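Side-chain contacts in fructokinase (Silicibacter sp., PDB 3C8U), which probably transfers a phosphate group from ATP to fructose: residues L134-A138 with P139-D143; L165-R168 with W169-G173. All blocks are in the same frame, centred on the assembly; numbering follows the deposited sequence.

How the contacts relate
Both contacts are local, each made within one unbroken run of chain, and they come in series: contact 1 (134-143) closes before contact 2 (165-173) opens. Contact 1 sits in the loop that leads from strand 126-131 of the five-stranded parallel sheet to strand 150-154. After that strand the chain enters helix 158-171, whose C-terminal end forms contact 2. The centres of contact 1 and contact 2 are 29 Å apart and their nearest atoms about 15 Å. Contact 1 packs, partly buried, beside the sheet and helix 85-97; contact 2 lies at the surface on helices 176-184 and 186-195, its Arg168 near, without touching, a probable P-loop. Neither therefore appears to bear directly on the other.

Contact 1 (L134-A138 with P139-D143); sequences LLFDA and PGWRD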
loop_
_atom_site.group_PDB
_atom_site.type_symbol
_atom_site.label_atom_id
_atom_site.label_comp_id
_atom_site.label_asym_id
_atom_site.label_seq_id
_atom_site.Cartn_x
_atom_site.Cartn_y
_atom_site.Cartn_z
ATOM N N LEU A 134 5.993 -1.376 -1.739
ATOM C CA LEU A 134 5.909 -1.073 -3.170
ATOM C C LEU A 134 7.181 -0.507 -3.768
ATOM O O LEU A 134 7.311 -0.414 -4.992
ATOM C CB LEU A 134 4.720 -0.164 -3.471
ATOM C CG LEU A 134 3.342 -0.705 -3.003
ATOM C CD1 LEU A 134 2.240 0.183 -3.625
ATOM C CD2 LEU A 134 3.098 -2.215 -3.305
ATOM N N LEU A 135 8.110 -0.170 -2.876
ATOM C CA LEU A 135 9.415 0.426 -3.214
ATOM C C LEU A 135 10.489 -0.233 -2.350
ATOM O O LEU A 135 11.344 0.401 -1.740
ATOM C CB LEU A 135 9.396 1.948 -3.012
ATOM C CG LEU A 135 8.563 2.715 -4.062
ATOM C CD1 LEU A 135 8.542 4.219 -3.808
ATOM C CD2 LEU A 135 9.009 2.422 -5.505
ATOM N N PHE A 136 10.359 -1.542 -2.277
ATOM C CA PHE A 136 11.080 -2.367 -1.294
ATOM C C PHE A 136 12.157 -3.246 -1.929
ATOM O O PHE A 136 11.898 -4.118 -2.769
ATOM C CB PHE A 136 10.030 -3.195 -0.528
ATOM C CG PHE A 136 10.557 -3.924 0.663
ATOM C CD1 PHE A 136 11.056 -3.236 1.763
ATOM C CD2 PHE A 136 10.496 -5.313 0.712
ATOM C CE1 PHE A 136 11.518 -3.925 2.878
ATOM C CE2 PHE A 136 10.972 -6.018 1.824
ATOM C CZ PHE A 136 11.486 -5.330 2.902
ATOM N N ASP A 137 13.387 -2.964 -1.516
ATOM C CA ASP A 137 14.582 -3.575 -2.114
ATOM C C ASP A 137 14.876 -4.942 -1.479
ATOM O O ASP A 137 15.755 -5.125 -0.632
ATOM C CB ASP A 137 15.764 -2.613 -2.028
ATOM C CG ASP A 137 16.945 -3.025 -2.900
ATOM O OD1 ASP A 137 16.907 -4.027 -3.644
ATOM O OD2 ASP A 137 17.936 -2.296 -2.838
ATOM N N ALA A 138 14.070 -5.875 -1.930
ATOM C CA ALA A 138 14.187 -7.308 -1.591
ATOM C C ALA A 138 13.776 -8.162 -2.779
ATOM O O ALA A 138 13.053 -7.702 -3.665
ATOM C CB ALA A 138 13.304 -7.657 -0.412
ATOM N N PRO A 139 14.221 -9.421 -2.797
ATOM C CA PRO A 139 13.776 -10.318 -3.846
ATOM C C PRO A 139 12.267 -10.362 -3.986
ATOM O O PRO A 139 11.497 -10.390 -3.007
ATOM C CB PRO A 139 14.369 -11.664 -3.424
ATOM C CG PRO A 139 15.622 -11.284 -2.675
ATOM C CD PRO A 139 15.244 -10.041 -1.924
ATOM N N GLY A 140 11.888 -10.348 -5.252
ATOM C CA GLY A 140 10.507 -10.361 -5.680
ATOM C C GLY A 140 9.967 -8.943 -5.677
ATOM O O GLY A 140 9.610 -8.372 -6.709
ATOM N N TRP A 141 9.961 -8.382 -4.483
ATOM C CA TRP A 141 9.359 -7.093 -4.213
ATOM C C TRP A 141 9.988 -6.009 -5.078
ATOM O O TRP A 141 9.307 -5.105 -5.576
ATOM C CB TRP A 141 9.457 -6.710 -2.721
ATOM C CG TRP A 141 8.656 -7.621 -1.819
ATOM C CD1 TRP A 141 9.139 -8.636 -1.066
ATOM C CD2 TRP A 141 7.236 -7.607 -1.613
ATOM N NE1 TRP A 141 8.128 -9.249 -0.385
ATOM C CE2 TRP A 141 6.942 -8.640 -0.706
ATOM C CE3 TRP A 141 6.184 -6.804 -2.097
ATOM C CZ2 TRP A 141 5.653 -8.901 -0.265
ATOM C CZ3 TRP A 141 4.895 -7.068 -1.668
ATOM C CH2 TRP A 141 4.638 -8.112 -0.750
ATOM N N ARG A 142 11.283 -6.138 -5.304
ATOM C CA ARG A 142 12.046 -5.075 -5.994
ATOM C C ARG A 142 11.653 -5.028 -7.472
ATOM O O ARG A 142 11.814 -4.009 -8.153
ATOM C CB ARG A 142 13.566 -5.245 -5.827
ATOM C CG ARG A 142 14.152 -6.481 -6.479
ATOM C CD ARG A 142 15.665 -6.387 -6.483
ATOM N NE ARG A 142 16.222 -6.217 -5.148
ATOM C CZ ARG A 142 16.835 -7.182 -4.470
ATOM N NH1 ARG A 142 16.933 -8.402 -4.976
ATOM N NH2 ARG A 142 17.319 -6.938 -3.271
ATOM N N ASP A 143 11.053 -6.117 -7.919
ATOM C CA ASP A 143 10.637 -6.248 -9.315
ATOM C C ASP A 143 9.358 -5.491 -9.595
ATOM O O ASP A 143 8.996 -5.269 -10.747
ATOM C CB ASP A 143 10.432 -7.691 -9.718
ATOM C CG ASP A 143 11.712 -8.474 -9.687
ATOM O OD1 ASP A 143 12.786 -7.873 -9.788
ATOM O OD2 ASP A 143 11.622 -9.691 -9.553
HETATM O O HOH W 1 8.568 -3.188 -3.818
#
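Asp137, the centre of an inverse gamma turn, and Arg142 make the charged part of this loop. The arginine comes side-on, NE and NH2 both converging on one carboxylate oxygen: NE lies 2.7 Å from Asp137 OD1 and NH2 3.0 Å from the same OD1. That oxygen is in the guanidinium plane, yet the carboxylate stands almost perpendicular to it, at 82°, and NH2 reaches OD1 from above the carboxylate plane. The bend of the arginine at chi3 (57°) lays the guanidinium over the backbone, with Ala138 C beneath its centre.

One backbone bond closes the loop: Arg142 N donates to Ala138 O over 2.9 Å. Water 1 adds a bridge, accepting from Phe136 N and donating to Trp141 O.

The apolar part is a T-shaped pair, the edge of Phe136 toward the face of the Trp141 five-membered ring, centroids 5.6 Å apart and planes at 77°. Phe136 CD2 comes within 3.8 Å of Trp141 CB. Tyr133 meets the phenyl ring, while Phe85 and Phe88 meet the indole.

Buried aromatics and a more exposed ion pair thus flank the point where the chain turns back; sharing OD1 between two donors should favour an ionised Asp137.

Contact 2 (L165-R168 with W169-G173); sequences LVQR and WLDHG
Asp171 N gives its hydrogen to Gln167 O over 2.8 Å, an i to i+4 bond in the last turns of helix 158-171, which ends in a Schellman motif at Gly173. The same two residues are tied again by their side chains: Gln167 NE2 donates to Asp171 OD1 at 3.0 Å, fairly straight at 157°. The oxygen lies in the plane of the glutamine amide, but the amide nitrogen stands above the carboxylate plane, and the two flat groups are turned 43° apart. Gln167 CG is anti to the backbone N, and a bend at chi2 (56°) then curls the amide along the helix to reach its partner.

On the way the amide crosses Leu170, whose CD1 is 3.8 Å from Gln167 OE1. Val166 CG1 lies 4.2 Å from Leu170 CD1, and Val166 also packs on Val180 of helix 176-184.

Arg168 and Trp169 run side by side in the same direction, and Leu165 CD2 sits over one face of the Arg168 guanidinium, 3.6 Å above its plane. Arg168 NH2 forms a salt bridge with Asp187, joining this helix to helix 186-195. The indole of Trp169 packs against Ala179 and Arg182, and its CD1 makes a tight contact, 2.9 Å, with Leu165 O, the carbonyl oxygen that also accepts the hydrogen of Trp169 N.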
loop_
_atom_site.group_PDB
_atom_site.type_symbol
_atom_site.label_atom_id
_atom_site.label_comp_id
_atom_site.label_asym_id
_atom_site.label_seq_id
_atom_site.Cartn_x
_atom_site.Cartn_y
_atom_site.Cartn_z
ATOM N N LEU A 165 1.299 4.759 15.830
ATOM C CA LEU A 165 1.078 3.333 16.088
ATOM C C LEU A 165 0.658 3.087 17.524
ATOM O O LEU A 165 -0.199 2.249 17.793
ATOM C CB LEU A 165 2.308 2.501 15.714
ATOM C CG LEU A 165 2.489 2.402 14.191
ATOM C CD1 LEU A 165 3.871 1.874 13.782
ATOM C CD2 LEU A 165 1.385 1.574 13.584
ATOM N N VAL A 166 1.232 3.839 18.456
ATOM C CA VAL A 166 0.858 3.646 19.872
ATOM C C VAL A 166 -0.604 4.049 20.047
ATOM O O VAL A 166 -1.384 3.319 20.645
ATOM C CB VAL A 166 1.789 4.365 20.850
ATOM C CG1 VAL A 166 1.217 4.375 22.283
ATOM C CG2 VAL A 166 3.156 3.676 20.837
ATOM N N GLN A 167 -0.970 5.178 19.467
ATOM C CA GLN A 167 -2.369 5.635 19.516
ATOM C C GLN A 167 -3.312 4.585 18.945
ATOM O O GLN A 167 -4.396 4.317 19.500
ATOM C CB GLN A 167 -2.576 6.971 18.808
ATOM C CG GLN A 167 -3.960 7.608 19.127
ATOM C CD GLN A 167 -4.217 7.794 20.635
ATOM O OE1 GLN A 167 -3.501 8.533 21.315
ATOM N NE2 GLN A 167 -5.258 7.133 21.152
ATOM N N ARG A 168 -2.864 3.955 17.875
ATOM C CA ARG A 168 -3.671 2.918 17.212
ATOM C C ARG A 168 -4.013 1.848 18.218
ATOM O O ARG A 168 -5.156 1.458 18.385
ATOM C CB ARG A 168 -2.939 2.312 16.000
ATOM C CG ARG A 168 -3.583 1.054 15.439
ATOM C CD ARG A 168 -3.232 0.868 13.956
ATOM N NE ARG A 168 -2.185 -0.133 13.721
ATOM C CZ ARG A 168 -1.572 -0.301 12.547
ATOM N NH1 ARG A 168 -1.879 0.481 11.518
ATOM N NH2 ARG A 168 -0.637 -1.228 12.400
ATOM N N TRP A 169 -2.999 1.434 18.950
ATOM C CA TRP A 169 -3.135 0.329 19.876
ATOM C C TRP A 169 -3.894 0.761 21.126
ATOM O O TRP A 169 -4.578 -0.044 21.784
ATOM C CB TRP A 169 -1.778 -0.301 20.173
ATOM C CG TRP A 169 -1.321 -1.041 18.971
ATOM C CD1 TRP A 169 -0.360 -0.663 18.078
ATOM C CD2 TRP A 169 -1.891 -2.245 18.463
ATOM N NE1 TRP A 169 -0.273 -1.585 17.059
ATOM C CE2 TRP A 169 -1.199 -2.570 17.275
ATOM C CE3 TRP A 169 -2.909 -3.095 18.906
ATOM C CZ2 TRP A 169 -1.490 -3.719 16.524
ATOM C CZ3 TRP A 169 -3.194 -4.242 18.161
ATOM C CH2 TRP A 169 -2.487 -4.538 16.983
ATOM N N LEU A 170 -3.820 2.057 21.409
ATOM C CA LEU A 170 -4.546 2.627 22.550
ATOM C C LEU A 170 -6.046 2.585 22.209
ATOM O O LEU A 170 -6.889 2.243 23.028
ATOM C CB LEU A 170 -4.104 4.056 22.861
ATOM C CG LEU A 170 -2.788 4.256 23.614
ATOM C CD1 LEU A 170 -2.457 5.770 23.747
ATOM C CD2 LEU A 170 -2.869 3.576 24.962
ATOM N N ASP A 171 -6.343 2.909 20.968
ATOM C CA ASP A 171 -7.734 2.889 20.463
ATOM C C ASP A 171 -8.326 1.488 20.589
ATOM O O ASP A 171 -9.508 1.300 20.874
ATOM C CB ASP A 171 -7.799 3.381 19.016
ATOM C CG ASP A 171 -7.546 4.877 18.905
ATOM O OD1 ASP A 171 -7.476 5.537 19.965
ATOM O OD2 ASP A 171 -7.406 5.389 17.771
ATOM N N HIS A 172 -7.456 0.520 20.408
ATOM C CA HIS A 172 -7.824 -0.886 20.441
ATOM C C HIS A 172 -8.085 -1.323 21.881
ATOM O O HIS A 172 -8.555 -2.426 22.137
ATOM C CB HIS A 172 -6.747 -1.743 19.780
ATOM C CG HIS A 172 -7.271 -3.028 19.237
ATOM N ND1 HIS A 172 -6.557 -4.207 19.279
ATOM C CD2 HIS A 172 -8.462 -3.327 18.671
ATOM C CE1 HIS A 172 -7.280 -5.174 18.744
ATOM N NE2 HIS A 172 -8.441 -4.668 18.370
ATOM N N GLY A 173 -7.798 -0.435 22.819
ATOM C CA GLY A 173 -8.176 -0.655 24.226
ATOM C C GLY A 173 -7.026 -1.148 25.067
ATOM O O GLY A 173 -7.161 -1.479 26.252
#